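Local coordinates for protein EmGH1 (Erythrobacter marinus, PDB 5Z87) that probably hydrolyses beta-glucosidic bonds as a glycoside hydrolase family 3 enzyme, and may also act on xylosides and arabinofuranosides, at residues Phe178-Arg192 with Thr230-Gly244. Numbering follows the deposited sequence.
Sequences FSPNIDICTDPRWGR and TSVKHFAGYGQGIGG. With DTT (2,3-dihydroxy-1,4-dithiobutane), chain C.
H234 NE2, K233 NZ and R192 NH2 converge on DTT O2, which probably marks the substrate pocket, as in relatives of family 3. D183 OD2 uses its syn lone pair to accept H234 ND1 at 2.7 Å, in the ring plane. That bond holds the ring's rotation and leaves H234 NE2 at 2.9 Å from DTT O2, where either may be the donor. D183 OD1 takes the H234 backbone N at 2.9 Å. K233 has CG between its backbone N and carbonyl carbon (chi1 62°), then runs extended, and K233 NZ bonds F178 O at 2.8 Å. R192 NH1 reaches Y238 OH at 3.0 Å, while E195 holds R192 NE. W190 turns its edge to the Y238 face, planes at 87°, and G239 CA lies over the W190 ring. R189 grips D187 side-on, and G243 C lies over one guanidinium face, 3.4 Å from R189 CZ. With an alanine here, the D187 carboxylate would probably lose its charge partner, and the carbonyls of G634 and L636 of the second subunit their donor. A single bridge, N181 with K233, joins the loop after strand 176-177 to strand 229-235 of the parallel TIM-barrel sheet; P180 and I182 pack on helix 201-216, V232 on helix 263-270.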
ATOM      1  N   PHE A 178       2.332  28.287   7.000  1.00 20.34           N
ATOM      2  CA  PHE A 178       2.433  26.835   7.073  1.00 18.74           C
ATOM      3  C   PHE A 178       2.310  26.248   5.664  1.00 20.85           C
ATOM      4  O   PHE A 178       1.381  25.519   5.330  1.00 24.35           O
ATOM      5  CB  PHE A 178       1.360  26.288   8.007  1.00 21.19           C
ATOM      6  CG  PHE A 178       1.472  26.773   9.436  1.00 21.51           C
ATOM      7  CD1 PHE A 178       2.710  27.105   9.987  1.00 15.41           C
ATOM      8  CD2 PHE A 178       0.331  26.867  10.239  1.00 17.84           C
ATOM      9  CE1 PHE A 178       2.809  27.526  11.304  1.00 15.32           C
ATOM     10  CE2 PHE A 178       0.416  27.291  11.565  1.00 18.16           C
ATOM     11  CZ  PHE A 178       1.659  27.609  12.103  1.00 19.86           C
ATOM     12  N   SER A 179       3.265  26.637   4.826  1.00 17.64           N
ATOM     13  CA  SER A 179       3.311  26.323   3.405  1.00 22.82           C
ATOM     14  C   SER A 179       4.755  26.424   2.969  1.00 23.15           C
ATOM     15  O   SER A 179       5.538  27.135   3.608  1.00 23.82           O
ATOM     16  CB  SER A 179       2.446  27.302   2.580  1.00 20.67           C
ATOM     17  OG  SER A 179       1.081  27.226   2.949  1.00 26.49           O
ATOM     18  N   PRO A 180       5.147  25.733   1.884  1.00 19.81           N
ATOM     19  CA  PRO A 180       4.347  24.848   1.032  1.00 21.11           C
ATOM     20  C   PRO A 180       4.193  23.421   1.573  1.00 24.45           C
ATOM     21  O   PRO A 180       4.971  22.952   2.397  1.00 19.21           O
ATOM     22  CB  PRO A 180       5.143  24.820  -0.269  1.00 18.29           C
ATOM     23  CG  PRO A 180       6.586  24.908   0.199  1.00 17.72           C
ATOM     24  CD  PRO A 180       6.545  25.821   1.421  1.00 16.42           C
ATOM     25  N   ASN A 181       3.160  22.744   1.089  1.00 23.89           N
ATOM     26  CA  ASN A 181       3.019  21.306   1.263  1.00 19.09           C
ATOM     27  C   ASN A 181       3.909  20.646   0.222  1.00 22.35           C
ATOM     28  O   ASN A 181       3.670  20.780  -0.980  1.00 19.65           O
ATOM     29  CB  ASN A 181       1.550  20.923   1.097  1.00 20.65           C
ATOM     30  CG  ASN A 181       1.300  19.414   1.189  1.00 21.63           C
ATOM     31  OD1 ASN A 181       2.039  18.597   0.630  1.00 23.81           O
ATOM     32  ND2 ASN A 181       0.226  19.048   1.883  1.00 23.73           N
ATOM     33  N   ILE A 182       4.949  19.946   0.666  1.00 18.09           N
ATOM     34  CA  ILE A 182       5.829  19.304  -0.293  1.00 13.87           C
ATOM     35  C   ILE A 182       5.836  17.799  -0.051  1.00 21.05           C
ATOM     36  O   ILE A 182       6.857  17.130  -0.240  1.00 16.21           O
ATOM     37  CB  ILE A 182       7.239  19.904  -0.246  1.00 17.93           C
ATOM     38  CG1 ILE A 182       7.826  19.846   1.165  1.00 15.00           C
ATOM     39  CG2 ILE A 182       7.176  21.348  -0.722  1.00 15.51           C
ATOM     40  CD1 ILE A 182       9.234  20.467   1.249  1.00 17.96           C
ATOM     41  N   ASP A 183       4.686  17.264   0.352  1.00 17.99           N
ATOM     42  CA  ASP A 183       4.477  15.825   0.381  1.00 16.94           C
ATOM     43  C   ASP A 183       4.442  15.269  -1.042  1.00 21.18           C
ATOM     44  O   ASP A 183       4.281  16.000  -2.023  1.00 18.86           O
ATOM     45  CB  ASP A 183       3.172  15.487   1.112  1.00 19.48           C
ATOM     46  CG  ASP A 183       3.156  16.008   2.557  1.00 26.97           C
ATOM     47  OD1 ASP A 183       4.182  15.825   3.256  1.00 26.60           O
ATOM     48  OD2 ASP A 183       2.137  16.605   2.989  1.00 20.87           O
ATOM     49  N   ILE A 184       4.600  13.953  -1.144  1.00 21.72           N
ATOM     50  CA  ILE A 184       4.601  13.244  -2.418  1.00 17.53           C
ATOM     51  C   ILE A 184       3.258  12.550  -2.555  1.00 18.51           C
ATOM     52  O   ILE A 184       2.847  11.806  -1.657  1.00 16.52           O
ATOM     53  CB  ILE A 184       5.749  12.223  -2.480  1.00 18.35           C
ATOM     54  CG1 ILE A 184       7.053  12.855  -1.978  1.00 18.05           C
ATOM     55  CG2 ILE A 184       5.899  11.637  -3.883  1.00 20.22           C
ATOM     56  CD1 ILE A 184       7.575  13.983  -2.870  1.00 18.78           C
ATOM     57  N   CYS A 185       2.568  12.794  -3.669  1.00 24.03           N
ATOM     58  CA  CYS A 185       1.259  12.178  -3.904  1.00 20.58           C
ATOM     59  C   CYS A 185       1.477  10.838  -4.590  1.00 15.66           C
ATOM     60  O   CYS A 185       1.533  10.753  -5.812  1.00 20.84           O
ATOM     61  CB  CYS A 185       0.358  13.073  -4.750  1.00 16.65           C
ATOM     62  SG  CYS A 185      -1.311  12.310  -5.012  1.00 20.34           S
ATOM     63  N   THR A 186       1.610   9.775  -3.797  1.00 22.19           N
ATOM     64  CA  THR A 186       1.665   8.417  -4.328  1.00 17.79           C
ATOM     65  C   THR A 186       0.323   7.698  -4.249  1.00 20.13           C
ATOM     66  O   THR A 186       0.189   6.596  -4.788  1.00 24.57           O
ATOM     67  CB  THR A 186       2.713   7.581  -3.578  1.00 17.77           C
ATOM     68  OG1 THR A 186       2.368   7.535  -2.186  1.00 18.63           O
ATOM     69  CG2 THR A 186       4.109   8.171  -3.746  1.00 14.00           C
ATOM     70  N   ASP A 187      -0.668   8.274  -3.573  1.00 15.51           N
ATOM     71  CA  ASP A 187      -1.958   7.613  -3.392  1.00 26.72           C
ATOM     72  C   ASP A 187      -3.082   8.619  -3.612  1.00 25.11           C
ATOM     73  O   ASP A 187      -3.448   9.369  -2.688  1.00 17.04           O
ATOM     74  CB  ASP A 187      -2.065   6.964  -2.016  1.00 19.50           C
ATOM     75  CG  ASP A 187      -3.119   5.872  -1.979  1.00 24.47           C
ATOM     76  OD1 ASP A 187      -4.204   6.065  -2.572  1.00 24.25           O
ATOM     77  OD2 ASP A 187      -2.861   4.817  -1.358  1.00 26.07           O
ATOM     78  N   PRO A 188      -3.667   8.646  -4.813  1.00 16.91           N
ATOM     79  CA  PRO A 188      -4.676   9.672  -5.124  1.00 18.01           C
ATOM     80  C   PRO A 188      -5.979   9.520  -4.347  1.00 17.67           C
ATOM     81  O   PRO A 188      -6.822  10.426  -4.435  1.00 21.84           O
ATOM     82  CB  PRO A 188      -4.901   9.509  -6.646  1.00 15.98           C
ATOM     83  CG  PRO A 188      -4.398   8.141  -6.987  1.00 16.92           C
ATOM     84  CD  PRO A 188      -3.324   7.809  -5.975  1.00 15.81           C
ATOM     85  N   ARG A 189      -6.168   8.430  -3.591  1.00 12.70           N
ATOM     86  CA  ARG A 189      -7.328   8.331  -2.702  1.00 13.88           C
ATOM     87  C   ARG A 189      -7.295   9.402  -1.625  1.00 16.46           C
ATOM     88  O   ARG A 189      -8.343   9.786  -1.091  1.00 19.62           O
ATOM     89  CB  ARG A 189      -7.378   6.957  -2.025  1.00 18.38           C
ATOM     90  CG  ARG A 189      -7.648   5.771  -2.949  1.00 15.28           C
ATOM     91  CD  ARG A 189      -7.538   4.458  -2.181  1.00 15.26           C
ATOM     92  NE  ARG A 189      -6.154   4.062  -1.891  1.00 14.77           N
ATOM     93  CZ  ARG A 189      -5.831   2.950  -1.234  1.00 18.41           C
ATOM     94  NH1 ARG A 189      -6.792   2.140  -0.799  1.00 12.79           N
ATOM     95  NH2 ARG A 189      -4.556   2.646  -0.998  1.00 17.68           N
ATOM     96  N   TRP A 190      -6.096   9.863  -1.277  1.00 18.14           N
ATOM     97  CA  TRP A 190      -5.879  10.849  -0.225  1.00 18.01           C
ATOM     98  C   TRP A 190      -6.595  12.162  -0.530  1.00 15.33           C
ATOM     99  O   TRP A 190      -6.357  12.784  -1.572  1.00 15.23           O
ATOM    100  CB  TRP A 190      -4.380  11.086  -0.089  1.00 17.25           C
ATOM    101  CG  TRP A 190      -3.946  11.803   1.163  1.00 17.69           C
ATOM    102  CD1 TRP A 190      -4.496  11.712   2.412  1.00 17.31           C
ATOM    103  CD2 TRP A 190      -2.848  12.707   1.269  1.00 13.63           C
ATOM    104  NE1 TRP A 190      -3.793  12.511   3.290  1.00 17.95           N
ATOM    105  CE2 TRP A 190      -2.771  13.120   2.608  1.00 19.04           C
ATOM    106  CE3 TRP A 190      -1.908  13.201   0.354  1.00 15.61           C
ATOM    107  CZ2 TRP A 190      -1.797  14.011   3.055  1.00 15.11           C
ATOM    108  CZ3 TRP A 190      -0.946  14.081   0.802  1.00 17.42           C
ATOM    109  CH2 TRP A 190      -0.891  14.466   2.140  1.00 13.35           C
ATOM    110  N   GLY A 191      -7.463  12.584   0.391  1.00 13.06           N
ATOM    111  CA  GLY A 191      -8.216  13.817   0.226  1.00 17.53           C
ATOM    112  C   GLY A 191      -7.364  15.074   0.128  1.00 20.57           C
ATOM    113  O   GLY A 191      -7.875  16.111  -0.309  1.00 21.73           O
ATOM    114  N   ARG A 192      -6.081  15.002   0.492  1.00 16.81           N
ATOM    115  CA  ARG A 192      -5.186  16.145   0.435  1.00 15.88           C
ATOM    116  C   ARG A 192      -4.277  16.125  -0.780  1.00 16.84           C
ATOM    117  O   ARG A 192      -3.366  16.961  -0.868  1.00 21.99           O
ATOM    118  CB  ARG A 192      -4.344  16.232   1.712  1.00 14.08           C
ATOM    119  CG  ARG A 192      -5.190  16.286   2.984  1.00 15.95           C
ATOM    120  CD  ARG A 192      -4.359  16.640   4.197  1.00 14.14           C
ATOM    121  NE  ARG A 192      -4.001  18.051   4.193  1.00 20.95           N
ATOM    122  CZ  ARG A 192      -3.478  18.706   5.225  1.00 23.21           C
ATOM    123  NH1 ARG A 192      -3.248  18.065   6.359  1.00 16.76           N
ATOM    124  NH2 ARG A 192      -3.188  20.008   5.119  1.00 21.27           N
ATOM    125  N   THR A 230       8.550  30.500   5.303  1.00 21.09           N
ATOM    126  CA  THR A 230       7.901  29.240   4.945  1.00 20.43           C
ATOM    127  C   THR A 230       8.096  28.219   6.059  1.00 19.46           C
ATOM    128  O   THR A 230       9.142  28.188   6.713  1.00 21.23           O
ATOM    129  CB  THR A 230       8.484  28.664   3.648  1.00 16.93           C
ATOM    130  OG1 THR A 230       9.909  28.561   3.767  1.00 17.25           O
ATOM    131  CG2 THR A 230       8.159  29.546   2.468  1.00 18.53           C
ATOM    132  N   SER A 231       7.084  27.375   6.265  1.00 17.15           N
ATOM    133  CA  SER A 231       7.202  26.174   7.094  1.00 20.82           C
ATOM    134  C   SER A 231       6.861  24.969   6.215  1.00 22.49           C
ATOM    135  O   SER A 231       5.697  24.584   6.089  1.00 21.42           O
ATOM    136  CB  SER A 231       6.292  26.241   8.325  1.00 16.33           C
ATOM    137  OG  SER A 231       6.250  27.553   8.852  1.00 20.21           O
ATOM    138  N   VAL A 232       7.877  24.359   5.608  1.00 19.82           N
ATOM    139  CA  VAL A 232       7.618  23.264   4.681  1.00 19.64           C
ATOM    140  C   VAL A 232       7.062  22.069   5.447  1.00 22.55           C
ATOM    141  O   VAL A 232       7.516  21.747   6.555  1.00 18.47           O
ATOM    142  CB  VAL A 232       8.895  22.916   3.901  1.00 16.55           C
ATOM    143  CG1 VAL A 232       9.255  24.067   2.972  1.00 13.35           C
ATOM    144  CG2 VAL A 232      10.047  22.655   4.869  1.00 17.35           C
ATOM    145  N   LYS A 233       6.044  21.426   4.875  1.00 16.04           N
ATOM    146  CA  LYS A 233       5.290  20.392   5.566  1.00 14.96           C
ATOM    147  C   LYS A 233       4.935  19.305   4.556  1.00 20.39           C
ATOM    148  O   LYS A 233       5.002  19.535   3.345  1.00 17.94           O
ATOM    149  CB  LYS A 233       4.045  20.995   6.223  1.00 16.77           C
ATOM    150  CG  LYS A 233       3.071  21.599   5.225  1.00 20.89           C
ATOM    151  CD  LYS A 233       1.860  22.192   5.905  1.00 20.85           C
ATOM    152  CE  LYS A 233       0.742  22.445   4.885  1.00 24.94           C
ATOM    153  NZ  LYS A 233      -0.354  23.342   5.414  1.00 20.64           N
ATOM    154  N   HIS A 234       4.580  18.101   5.034  1.00 18.24           N
ATOM    155  CA  HIS A 234       4.607  17.672   6.428  1.00 17.49           C
ATOM    156  C   HIS A 234       5.681  16.606   6.646  1.00 19.38           C
ATOM    157  O   HIS A 234       5.588  15.525   6.076  1.00 17.37           O
ATOM    158  CB  HIS A 234       3.246  17.122   6.848  1.00 17.88           C
ATOM    159  CG  HIS A 234       2.088  17.986   6.457  1.00 17.94           C
ATOM    160  ND1 HIS A 234       1.652  18.106   5.153  1.00 19.33           N
ATOM    161  CD2 HIS A 234       1.252  18.746   7.207  1.00 16.79           C
ATOM    162  CE1 HIS A 234       0.603  18.908   5.117  1.00 21.14           C
ATOM    163  NE2 HIS A 234       0.335  19.304   6.350  1.00 20.92           N
ATOM    164  N   PHE A 235       6.667  16.918   7.496  1.00 14.98           N
ATOM    165  CA  PHE A 235       7.900  16.142   7.667  1.00 15.61           C
ATOM    166  C   PHE A 235       7.632  14.871   8.471  1.00 18.11           C
ATOM    167  O   PHE A 235       7.321  14.958   9.661  1.00 19.08           O
ATOM    168  CB  PHE A 235       8.914  17.015   8.402  1.00 20.35           C
ATOM    169  CG  PHE A 235      10.341  16.625   8.202  1.00 13.92           C
ATOM    170  CD1 PHE A 235      10.894  16.587   6.935  1.00 12.43           C
ATOM    171  CD2 PHE A 235      11.150  16.355   9.300  1.00 17.28           C
ATOM    172  CE1 PHE A 235      12.234  16.257   6.753  1.00 13.14           C
ATOM    173  CE2 PHE A 235      12.488  16.020   9.135  1.00 14.62           C
ATOM    174  CZ  PHE A 235      13.039  15.977   7.862  1.00 14.69           C
ATOM    175  N   ALA A 236       7.751  13.686   7.861  1.00 17.27           N
ATOM    176  CA  ALA A 236       8.018  13.427   6.446  1.00 19.56           C
ATOM    177  C   ALA A 236       7.293  12.129   6.103  1.00 23.41           C
ATOM    178  O   ALA A 236       7.227  11.226   6.944  1.00 25.77           O
ATOM    179  CB  ALA A 236       9.517  13.291   6.166  1.00 19.06           C
ATOM    180  N   GLY A 237       6.752  12.030   4.889  1.00 19.68           N
ATOM    181  CA  GLY A 237       6.014  10.854   4.458  1.00 19.88           C
ATOM    182  C   GLY A 237       4.513  10.921   4.655  1.00 21.83           C
ATOM    183  O   GLY A 237       3.841   9.890   4.547  1.00 17.77           O
ATOM    184  N   TYR A 238       3.966  12.102   4.934  1.00 15.28           N
ATOM    185  CA  TYR A 238       2.549  12.215   5.250  1.00 14.06           C
ATOM    186  C   TYR A 238       1.670  11.729   4.096  1.00 15.28           C
ATOM    187  O   TYR A 238       0.592  11.167   4.331  1.00 19.01           O
ATOM    188  CB  TYR A 238       2.273  13.668   5.634  1.00 14.32           C
ATOM    189  CG  TYR A 238       0.868  14.036   6.030  1.00 17.49           C
ATOM    190  CD1 TYR A 238       0.097  13.211   6.839  1.00 18.44           C
ATOM    191  CD2 TYR A 238       0.333  15.265   5.635  1.00 16.99           C
ATOM    192  CE1 TYR A 238      -1.202  13.586   7.211  1.00 21.88           C
ATOM    193  CE2 TYR A 238      -0.937  15.649   6.003  1.00 18.20           C
ATOM    194  CZ  TYR A 238      -1.708  14.810   6.780  1.00 19.73           C
ATOM    195  OH  TYR A 238      -2.981  15.212   7.122  1.00 21.77           O
ATOM    196  N   GLY A 239       2.139  11.863   2.853  1.00 17.21           N
ATOM    197  CA  GLY A 239       1.352  11.463   1.699  1.00 16.38           C
ATOM    198  C   GLY A 239       1.235   9.962   1.490  1.00 24.93           C
ATOM    199  O   GLY A 239       0.373   9.524   0.715  1.00 20.39           O
ATOM    200  N   GLN A 240       2.064   9.163   2.168  1.00 17.18           N
ATOM    201  CA  GLN A 240       2.117   7.728   1.921  1.00 20.05           C
ATOM    202  C   GLN A 240       1.221   6.939   2.869  1.00 16.16           C
ATOM    203  O   GLN A 240       1.338   5.711   2.929  1.00 16.64           O
ATOM    204  CB  GLN A 240       3.570   7.224   2.008  1.00 12.54           C
ATOM    205  CG  GLN A 240       4.454   7.626   0.821  1.00 14.20           C
ATOM    206  CD  GLN A 240       4.542   9.154   0.627  1.00 18.92           C
ATOM    207  OE1 GLN A 240       5.094   9.858   1.462  1.00 18.05           O
ATOM    208  NE2 GLN A 240       3.985   9.659  -0.479  1.00 17.97           N
ATOM    209  N   GLY A 241       0.333   7.610   3.609  1.00 15.33           N
ATOM    210  CA  GLY A 241      -0.533   6.898   4.536  1.00 16.28           C
ATOM    211  C   GLY A 241      -1.293   5.761   3.871  1.00 18.28           C
ATOM    212  O   GLY A 241      -1.781   5.917   2.742  1.00 20.49           O
ATOM    213  N   ILE A 242      -1.378   4.604   4.532  1.00 14.20           N
ATOM    214  CA  ILE A 242      -1.995   3.450   3.894  1.00 16.15           C
ATOM    215  C   ILE A 242      -3.473   3.723   3.659  1.00 17.05           C
ATOM    216  O   ILE A 242      -4.106   4.527   4.358  1.00 17.15           O
ATOM    217  CB  ILE A 242      -1.804   2.163   4.720  1.00 18.16           C
ATOM    218  CG1 ILE A 242      -2.424   2.304   6.119  1.00 15.78           C
ATOM    219  CG2 ILE A 242      -0.341   1.759   4.743  1.00 19.62           C
ATOM    220  CD1 ILE A 242      -2.282   1.032   6.999  1.00 15.68           C
ATOM    221  N   GLY A 243      -4.025   3.061   2.642  1.00 20.24           N
ATOM    222  CA  GLY A 243      -5.423   3.216   2.313  1.00 17.71           C
ATOM    223  C   GLY A 243      -5.795   4.555   1.725  1.00 18.88           C
ATOM    224  O   GLY A 243      -6.969   4.748   1.390  1.00 16.89           O
ATOM    225  N   GLY A 244      -4.830   5.468   1.555  1.00 13.73           N
ATOM    226  CA  GLY A 244      -5.148   6.836   1.233  1.00 12.68           C
ATOM    227  C   GLY A 244      -5.886   7.530   2.340  1.00 16.58           C
ATOM    228  O   GLY A 244      -6.565   8.527   2.101  1.00 21.17           O
TER
HETATM  229  S1  DTT C 801      -3.927  19.778  10.305  1.00 58.96           S
HETATM  230  C1  DTT C 801      -2.786  20.055   8.899  1.00 31.68           C
HETATM  231  C2  DTT C 801      -2.578  21.453   8.258  1.00 38.34           C
HETATM  232  O2  DTT C 801      -1.485  21.301   7.355  1.00 28.49           O
HETATM  233  C3  DTT C 801      -2.360  22.706   9.147  1.00 35.22           C
HETATM  234  O3  DTT C 801      -1.492  23.661   8.526  1.00 26.79           O
HETATM  235  C4  DTT C 801      -3.661  23.446   9.423  1.00 45.60           C
HETATM  236  S4  DTT C 801      -4.484  23.084  10.999  1.00 56.61           S
HETATM  237  O   HOH W   1       6.127  14.097   3.061  1.00 15.85           O
HETATM  238  O   HOH W   2       4.551  12.391   1.545  1.00 13.50           O
HETATM  239  O   HOH W   3      -0.844  10.399  -1.808  1.00 17.86           O
HETATM  240  O   HOH W   4      -0.820   4.841   0.316  1.00 21.52           O